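Local coordinates for protein of unknown function with a Fic domain (Bacteroides thetaiotaomicron VPI-5482, PDB 3CUC) that is of unknown function but belongs to the Fic/DOC family and folds as a single, mainly helical chain, at residues Ser5-Leu10 with Cys265-Leu270; Lys33-Tyr38 with Leu48-Thr53; Asn41-Asn46 with Ile219-Glu224. All coordinates share one frame; numbering follows the deposited sequence.

Contact 1 (Ser5-Leu10 with Cys265-Leu270); sequences SNIKQL and CLIRSL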
# COMPACT_ATOMS: atom_id res chain seq x y z
N SER A 5 17.01 -15.94 -3.19
CA SER A 5 18.00 -16.38 -4.23
C SER A 5 17.76 -15.62 -5.54
O SER A 5 18.62 -14.87 -5.99
CB SER A 5 17.93 -17.91 -4.44
N ASN A 6 16.59 -15.81 -6.16
CA ASN A 6 16.24 -15.06 -7.37
C ASN A 6 16.06 -13.58 -7.03
O ASN A 6 16.60 -12.72 -7.71
CB ASN A 6 14.97 -15.61 -8.01
CG ASN A 6 14.63 -14.90 -9.32
OD1 ASN A 6 15.52 -14.58 -10.11
ND2 ASN A 6 13.35 -14.66 -9.55
N ILE A 7 15.29 -13.32 -5.98
CA ILE A 7 15.03 -11.96 -5.51
C ILE A 7 16.29 -11.25 -5.00
O ILE A 7 16.44 -10.05 -5.19
CB ILE A 7 13.94 -11.96 -4.41
CG1 ILE A 7 13.59 -10.53 -3.98
CG2 ILE A 7 14.38 -12.79 -3.20
CD1 ILE A 7 12.25 -10.42 -3.32
N LYS A 8 17.19 -11.99 -4.37
CA LYS A 8 18.42 -11.41 -3.83
C LYS A 8 19.39 -10.97 -4.93
O LYS A 8 20.13 -10.00 -4.77
CB LYS A 8 19.10 -12.41 -2.87
CG LYS A 8 18.42 -12.50 -1.52
CD LYS A 8 19.08 -13.52 -0.63
CE LYS A 8 18.45 -13.54 0.76
NZ LYS A 8 18.64 -14.84 1.46
N GLN A 9 19.38 -11.70 -6.04
CA GLN A 9 20.22 -11.41 -7.19
C GLN A 9 19.73 -10.16 -7.89
O GLN A 9 20.51 -9.31 -8.30
CB GLN A 9 20.15 -12.58 -8.15
CG GLN A 9 21.22 -12.63 -9.20
CD GLN A 9 21.22 -13.98 -9.91
OE1 GLN A 9 22.17 -14.76 -9.79
NE2 GLN A 9 20.12 -14.27 -10.62
N LEU A 10 18.40 -10.08 -8.02
CA LEU A 10 17.73 -8.93 -8.62
C LEU A 10 17.97 -7.68 -7.79
O LEU A 10 18.29 -6.63 -8.33
CB LEU A 10 16.23 -9.20 -8.75
CG LEU A 10 15.75 -10.14 -9.86
CD1 LEU A 10 14.24 -10.37 -9.74
CD2 LEU A 10 16.11 -9.60 -11.24
N CYS A 265 5.79 -9.57 -6.06
CA CYS A 265 5.60 -8.24 -6.64
C CYS A 265 6.92 -7.50 -6.74
O CYS A 265 7.20 -6.87 -7.75
CB CYS A 265 4.66 -7.38 -5.80
SG CYS A 265 3.07 -8.13 -5.52
N LEU A 266 7.71 -7.57 -5.67
CA LEU A 266 8.99 -6.89 -5.63
C LEU A 266 9.91 -7.44 -6.72
O LEU A 266 10.67 -6.69 -7.31
CB LEU A 266 9.63 -7.02 -4.26
CG LEU A 266 10.89 -6.20 -4.01
CD1 LEU A 266 10.62 -4.72 -4.15
CD2 LEU A 266 11.41 -6.52 -2.63
N ILE A 267 9.81 -8.74 -6.99
CA ILE A 267 10.53 -9.35 -8.11
C ILE A 267 10.14 -8.69 -9.43
O ILE A 267 11.00 -8.38 -10.25
CB ILE A 267 10.29 -10.88 -8.19
CG1 ILE A 267 11.09 -11.60 -7.09
CG2 ILE A 267 10.72 -11.43 -9.54
CD1 ILE A 267 10.81 -13.08 -7.01
N ARG A 268 8.84 -8.48 -9.63
CA ARG A 268 8.35 -7.83 -10.84
C ARG A 268 8.88 -6.40 -10.95
O ARG A 268 9.34 -6.00 -12.02
CB ARG A 268 6.82 -7.83 -10.89
CG ARG A 268 6.25 -7.42 -12.25
CD ARG A 268 4.78 -6.96 -12.20
NE ARG A 268 4.49 -6.06 -13.33
CZ ARG A 268 4.27 -4.74 -13.26
NH1 ARG A 268 4.27 -4.08 -12.10
NH2 ARG A 268 4.03 -4.07 -14.38
N SER A 269 8.83 -5.64 -9.85
CA SER A 269 9.29 -4.24 -9.83
C SER A 269 10.78 -4.15 -10.11
O SER A 269 11.22 -3.33 -10.91
CB SER A 269 9.02 -3.57 -8.48
OG SER A 269 7.64 -3.46 -8.21
N LEU A 270 11.55 -5.00 -9.42
CA LEU A 270 12.99 -5.05 -9.61
C LEU A 270 13.35 -5.37 -11.06
O LEU A 270 14.23 -4.74 -11.64
CB LEU A 270 13.62 -6.07 -8.65
CG LEU A 270 13.77 -5.62 -7.19
CD1 LEU A 270 14.05 -6.80 -6.29
CD2 LEU A 270 14.88 -4.56 -7.06
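Ile267 is the central bump of this helix pair, and the side chains of Asn6, Ile7 and Leu10 make the hollow that receives it. Its two branches part company: CG1 lies against Ile7, 3.9 Å from Ile7 CB, while CG2 turns to Leu10 and meets Leu10 CD1 at 3.7 Å. The tip of Ile267, CD1, reaches the Asn6 amide, 3.9 Å from Asn6 ND2. Ile7 answers with a bump of its own. Its CG1 branch stands anti to the backbone N (chi1 -176°), which carries CD1 forward to Leu266, 4.0 Å from Leu266 CD2. One turn along, Leu270 CD1 lies between Ile7 and Leu10, near Ile7 O and 4.1 Å from Leu10 CB. The axes of the short segments 6-10 and 265-270 run in roughly the same direction, 32° apart and 9.8 Å at closest approach, and the nearest CA pairs are Ile7 with Ile267 and Leu10 with Leu270. Beyond the segment, Leu10 continues onto Thr271 and Ile274 of helix 256-277. This is plain packing of the first modelled helix on the last one. No hydrogen bond or salt bridge crosses it, so the match of aliphatic shapes has to carry the contact.

Contact 2 (Lys33-Tyr38 with Leu48-Thr53); sequences KLEFNY and LTYGQT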
# COMPACT_ATOMS: atom_id res chain seq x y z
N LYS A 33 3.69 5.41 -11.17
CA LYS A 33 2.62 6.33 -10.75
C LYS A 33 1.30 5.96 -11.41
O LYS A 33 0.23 5.92 -10.77
CB LYS A 33 2.97 7.78 -11.13
CG LYS A 33 2.13 8.83 -10.43
CD LYS A 33 2.63 10.25 -10.72
CE LYS A 33 2.22 10.72 -12.12
NZ LYS A 33 2.52 12.16 -12.35
N LEU A 34 1.39 5.68 -12.69
CA LEU A 34 0.24 5.32 -13.48
C LEU A 34 -0.37 4.02 -12.96
O LEU A 34 -1.55 3.96 -12.58
CB LEU A 34 0.69 5.14 -14.94
CG LEU A 34 -0.29 5.55 -16.03
CD1 LEU A 34 -1.68 4.97 -15.77
CD2 LEU A 34 -0.29 7.08 -16.12
N GLU A 35 0.44 2.97 -12.92
CA GLU A 35 -0.05 1.64 -12.61
C GLU A 35 -0.49 1.47 -11.17
O GLU A 35 -1.45 0.75 -10.89
CB GLU A 35 1.01 0.59 -12.96
CG GLU A 35 1.29 0.53 -14.46
CD GLU A 35 1.46 -0.88 -14.98
OE1 GLU A 35 2.06 -1.72 -14.27
OE2 GLU A 35 0.98 -1.16 -16.11
N PHE A 36 0.21 2.14 -10.25
CA PHE A 36 -0.14 2.07 -8.85
C PHE A 36 -1.48 2.75 -8.60
O PHE A 36 -2.38 2.16 -8.01
CB PHE A 36 0.95 2.68 -7.97
CG PHE A 36 0.65 2.60 -6.50
CD1 PHE A 36 0.29 1.39 -5.92
CD2 PHE A 36 0.71 3.74 -5.70
CE1 PHE A 36 -0.00 1.31 -4.56
CE2 PHE A 36 0.42 3.66 -4.34
CZ PHE A 36 0.06 2.45 -3.77
N ASN A 37 -1.60 4.00 -9.05
CA ASN A 37 -2.84 4.75 -8.88
C ASN A 37 -4.03 4.01 -9.49
O ASN A 37 -5.09 3.86 -8.86
CB ASN A 37 -2.72 6.16 -9.47
CG ASN A 37 -1.94 7.12 -8.57
OD1 ASN A 37 -2.29 7.30 -7.40
ND2 ASN A 37 -0.91 7.75 -9.12
N TYR A 38 -3.85 3.51 -10.71
CA TYR A 38 -4.91 2.80 -11.38
C TYR A 38 -5.31 1.58 -10.58
O TYR A 38 -6.47 1.44 -10.18
CB TYR A 38 -4.51 2.37 -12.79
CG TYR A 38 -5.55 1.50 -13.45
CD1 TYR A 38 -6.64 2.06 -14.13
CD2 TYR A 38 -5.47 0.12 -13.39
CE1 TYR A 38 -7.60 1.26 -14.72
CE2 TYR A 38 -6.43 -0.69 -13.97
CZ TYR A 38 -7.49 -0.12 -14.64
OH TYR A 38 -8.43 -0.94 -15.22
N LEU A 48 -12.71 4.12 -13.30
CA LEU A 48 -11.97 4.84 -14.33
C LEU A 48 -11.15 3.86 -15.15
O LEU A 48 -10.42 3.04 -14.60
CB LEU A 48 -11.04 5.90 -13.74
CG LEU A 48 -11.62 7.23 -13.25
CD1 LEU A 48 -10.50 8.19 -12.90
CD2 LEU A 48 -12.55 7.87 -14.28
N THR A 49 -11.26 3.97 -16.47
CA THR A 49 -10.47 3.13 -17.37
C THR A 49 -9.04 3.58 -17.28
O THR A 49 -8.73 4.54 -16.59
CB THR A 49 -10.93 3.21 -18.85
OG1 THR A 49 -10.59 4.49 -19.40
CG2 THR A 49 -12.44 2.95 -18.97
N TYR A 50 -8.17 2.87 -17.97
CA TYR A 50 -6.74 3.16 -17.95
C TYR A 50 -6.43 4.44 -18.70
O TYR A 50 -5.56 5.21 -18.30
CB TYR A 50 -5.99 2.00 -18.59
CG TYR A 50 -4.54 1.96 -18.23
CD1 TYR A 50 -4.13 1.59 -16.96
CD2 TYR A 50 -3.56 2.29 -19.17
CE1 TYR A 50 -2.79 1.56 -16.62
CE2 TYR A 50 -2.21 2.26 -18.84
CZ TYR A 50 -1.84 1.89 -17.57
OH TYR A 50 -0.50 1.86 -17.23
N GLY A 51 -7.17 4.67 -19.79
CA GLY A 51 -7.04 5.88 -20.58
C GLY A 51 -7.47 7.07 -19.76
O GLY A 51 -6.73 8.04 -19.64
N GLN A 52 -8.67 6.98 -19.18
CA GLN A 52 -9.20 8.03 -18.32
C GLN A 52 -8.16 8.37 -17.25
O GLN A 52 -7.91 9.55 -16.96
CB GLN A 52 -10.54 7.59 -17.69
CG GLN A 52 -11.70 7.56 -18.67
CD GLN A 52 -12.94 7.01 -18.06
OE1 GLN A 52 -12.91 5.99 -17.38
NE2 GLN A 52 -14.06 7.70 -18.28
N THR A 53 -7.53 7.35 -16.69
CA THR A 53 -6.55 7.54 -15.63
C THR A 53 -5.28 8.21 -16.13
O THR A 53 -4.78 9.16 -15.52
CB THR A 53 -6.13 6.21 -14.98
OG1 THR A 53 -7.28 5.55 -14.43
CG2 THR A 53 -5.11 6.45 -13.88
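Tyr38 and Tyr50 both swing CG anti to the backbone N (chi1 174° and -161°), and this brings the edge of the Tyr50 ring onto a face of Tyr38. The pair is T-shaped, with centroids 5.2 Å apart and planes at 74°; Tyr50 CD1 sits over the face, offset toward the rim, nearest Tyr38 CG. At the edge of Tyr38, in its plane, lies Thr53 OG1, 3.6 Å from Tyr38 CD1. That hydroxyl is held by its own turn: Thr53 OG1 donates to Thr49 O at 2.8 Å, while Thr53 N reaches the same oxygen from the opposite face. Further along Tyr50, Leu34 CD1 packs 3.6 Å from Tyr50 CZ, and the phenol end passes the bent chain of Glu35, whose carboxylate is salt-bridged to Arg268. Thr49 and Gln52 close a capping box: Gln52 N gives to Thr49 OG1, and Thr49 N gives a nearly straight bond to Gln52 OE1, on a lone pair. The contact packs the first turn of helix 50-59 against helix 22-42. Helix 68-89 borders both partners, with Met74 on Thr53 and Asn78 on Lys33, while His42 stacks on Tyr38 one turn further along helix 22-42.

Contact 3 (Asn41-Asn46 with Ile219-Glu224); sequences NHLEGN and IVIHSE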
# COMPACT_ATOMS: atom_id res chain seq x y z
N ASN A 41 -6.69 1.85 -6.76
CA ASN A 41 -8.07 2.34 -6.76
C ASN A 41 -9.05 1.38 -7.44
O ASN A 41 -10.20 1.26 -7.02
CB ASN A 41 -8.15 3.72 -7.42
CG ASN A 41 -7.57 4.82 -6.55
OD1 ASN A 41 -6.45 5.26 -6.76
ND2 ASN A 41 -8.34 5.27 -5.56
N HIS A 42 -8.59 0.69 -8.48
CA HIS A 42 -9.45 -0.26 -9.16
C HIS A 42 -9.82 -1.43 -8.25
O HIS A 42 -10.94 -1.93 -8.31
CB HIS A 42 -8.79 -0.78 -10.44
CG HIS A 42 -9.75 -0.97 -11.57
ND1 HIS A 42 -10.10 0.06 -12.42
CD2 HIS A 42 -10.45 -2.05 -11.99
CE1 HIS A 42 -10.97 -0.38 -13.31
NE2 HIS A 42 -11.19 -1.66 -13.08
N LEU A 43 -8.87 -1.85 -7.41
CA LEU A 43 -9.12 -2.90 -6.40
C LEU A 43 -10.34 -2.58 -5.51
O LEU A 43 -11.01 -3.48 -5.03
CB LEU A 43 -7.87 -3.12 -5.53
CG LEU A 43 -6.73 -3.99 -6.07
CD1 LEU A 43 -5.43 -3.68 -5.35
CD2 LEU A 43 -7.07 -5.47 -5.95
N GLU A 44 -10.60 -1.29 -5.28
CA GLU A 44 -11.69 -0.87 -4.41
C GLU A 44 -12.92 -0.40 -5.20
O GLU A 44 -13.80 0.26 -4.65
CB GLU A 44 -11.21 0.25 -3.47
CG GLU A 44 -9.91 -0.06 -2.70
CD GLU A 44 -10.04 -1.27 -1.76
OE1 GLU A 44 -11.17 -1.57 -1.32
OE2 GLU A 44 -9.01 -1.92 -1.47
N GLY A 45 -12.98 -0.74 -6.49
CA GLY A 45 -14.16 -0.46 -7.31
C GLY A 45 -14.20 0.85 -8.11
O GLY A 45 -15.22 1.18 -8.69
N ASN A 46 -13.09 1.60 -8.13
CA ASN A 46 -13.00 2.78 -9.00
C ASN A 46 -13.07 2.35 -10.46
O ASN A 46 -12.28 1.50 -10.89
CB ASN A 46 -11.70 3.53 -8.76
CG ASN A 46 -11.64 4.87 -9.50
OD1 ASN A 46 -12.02 4.97 -10.66
ND2 ASN A 46 -11.14 5.89 -8.81
N ILE A 219 5.95 -1.26 -5.18
CA ILE A 219 5.25 -2.35 -5.84
C ILE A 219 3.80 -2.00 -6.19
O ILE A 219 3.20 -1.09 -5.61
CB ILE A 219 5.27 -3.66 -4.99
CG1 ILE A 219 4.54 -3.48 -3.66
CG2 ILE A 219 6.71 -4.10 -4.73
CD1 ILE A 219 4.07 -4.77 -3.07
N VAL A 220 3.27 -2.74 -7.17
CA VAL A 220 1.89 -2.61 -7.61
C VAL A 220 1.16 -3.94 -7.42
O VAL A 220 1.44 -4.91 -8.12
CB VAL A 220 1.81 -2.24 -9.11
CG1 VAL A 220 0.36 -2.19 -9.56
CG2 VAL A 220 2.49 -0.92 -9.38
N ILE A 221 0.24 -4.00 -6.46
CA ILE A 221 -0.66 -5.15 -6.39
C ILE A 221 -1.70 -4.93 -7.48
O ILE A 221 -2.46 -3.95 -7.42
CB ILE A 221 -1.32 -5.30 -5.01
CG1 ILE A 221 -0.25 -5.49 -3.93
CG2 ILE A 221 -2.26 -6.50 -5.02
CD1 ILE A 221 -0.80 -5.43 -2.53
N HIS A 222 -1.71 -5.80 -8.49
CA HIS A 222 -2.54 -5.61 -9.68
C HIS A 222 -3.97 -6.05 -9.42
O HIS A 222 -4.18 -7.11 -8.85
CB HIS A 222 -1.97 -6.38 -10.87
CG HIS A 222 -0.68 -5.82 -11.38
ND1 HIS A 222 -0.62 -4.93 -12.43
CD2 HIS A 222 0.60 -6.01 -10.97
CE1 HIS A 222 0.64 -4.60 -12.65
NE2 HIS A 222 1.40 -5.24 -11.78
N SER A 223 -4.95 -5.24 -9.85
CA SER A 223 -6.36 -5.55 -9.56
C SER A 223 -6.87 -6.78 -10.31
O SER A 223 -7.84 -7.41 -9.89
CB SER A 223 -7.27 -4.34 -9.83
OG SER A 223 -7.60 -4.23 -11.21
N GLU A 224 -6.21 -7.15 -11.41
CA GLU A 224 -6.50 -8.42 -12.07
C GLU A 224 -6.20 -9.62 -11.18
O GLU A 224 -6.76 -10.69 -11.37
CB GLU A 224 -5.73 -8.53 -13.38
CG GLU A 224 -6.27 -7.58 -14.44
CD GLU A 224 -5.35 -7.42 -15.63
OE1 GLU A 224 -4.20 -6.94 -15.44
OE2 GLU A 224 -5.79 -7.74 -16.76
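The His42 imidazole meets Ser223 obliquely, with Ser223 OG 3.7 Å from His42 CD2, and on the other segment the His222 ring carries Val220 CG1 over the centre of one face, 3.8 Å above its plane. Here helix 22-42 finishes in a Schellman motif: Asn46 N bonds to Asn41 O, Gly45 N bonds to His42 O, and Gly45, with its positive phi of 93°, is the C-prime residue. Asn41 O takes a second donor, Glu44 N, from the other face of its plane. Leu43, within this turn, makes the apolar part of the contact. Its CG stands anti to the carbonyl carbon (chi1 -80°), and both methyls then lie along the loop 219-224: CD2 over the backbone of Ser223, CD1 beside the carbonyl of Ile221, with Ile221 CG2 a little farther off. No hydrogen bond passes directly between the segments, but Asn39 OD1, earlier in the same helix, accepts from Ser223 N, and Lys226 NZ, just past the loop, bonds to Leu43 O. The helix end is thereby joined to the link between helices 199-213 and 226-240. Leu43 CD1 stops 3.6 Å from Ile221 O, and Leu43 CD2 stops 3.7 Å from Ser223 CA.

From the N terminus, helix 6-16 packs on helix 256-277, near the far end of the chain, so contact 1 closes a loop of 254 residues that holds both other contacts. Helix 22-42 comes next and serves twice. Contact 2 closes a short loop, from 33-38 to helix 50-59; contact 3 starts at the end of the same helix and reaches forward to the loop 219-224. Their segments alternate along the chain, so contacts 2 and 3 cross, with centres about 10 Å apart. The three are also joined directly: Arg268 NH2 of contact 1 makes a salt bridge to Glu35 OE1 of contact 2 at 3.1 Å, and His222 of contact 3 packs against both residues.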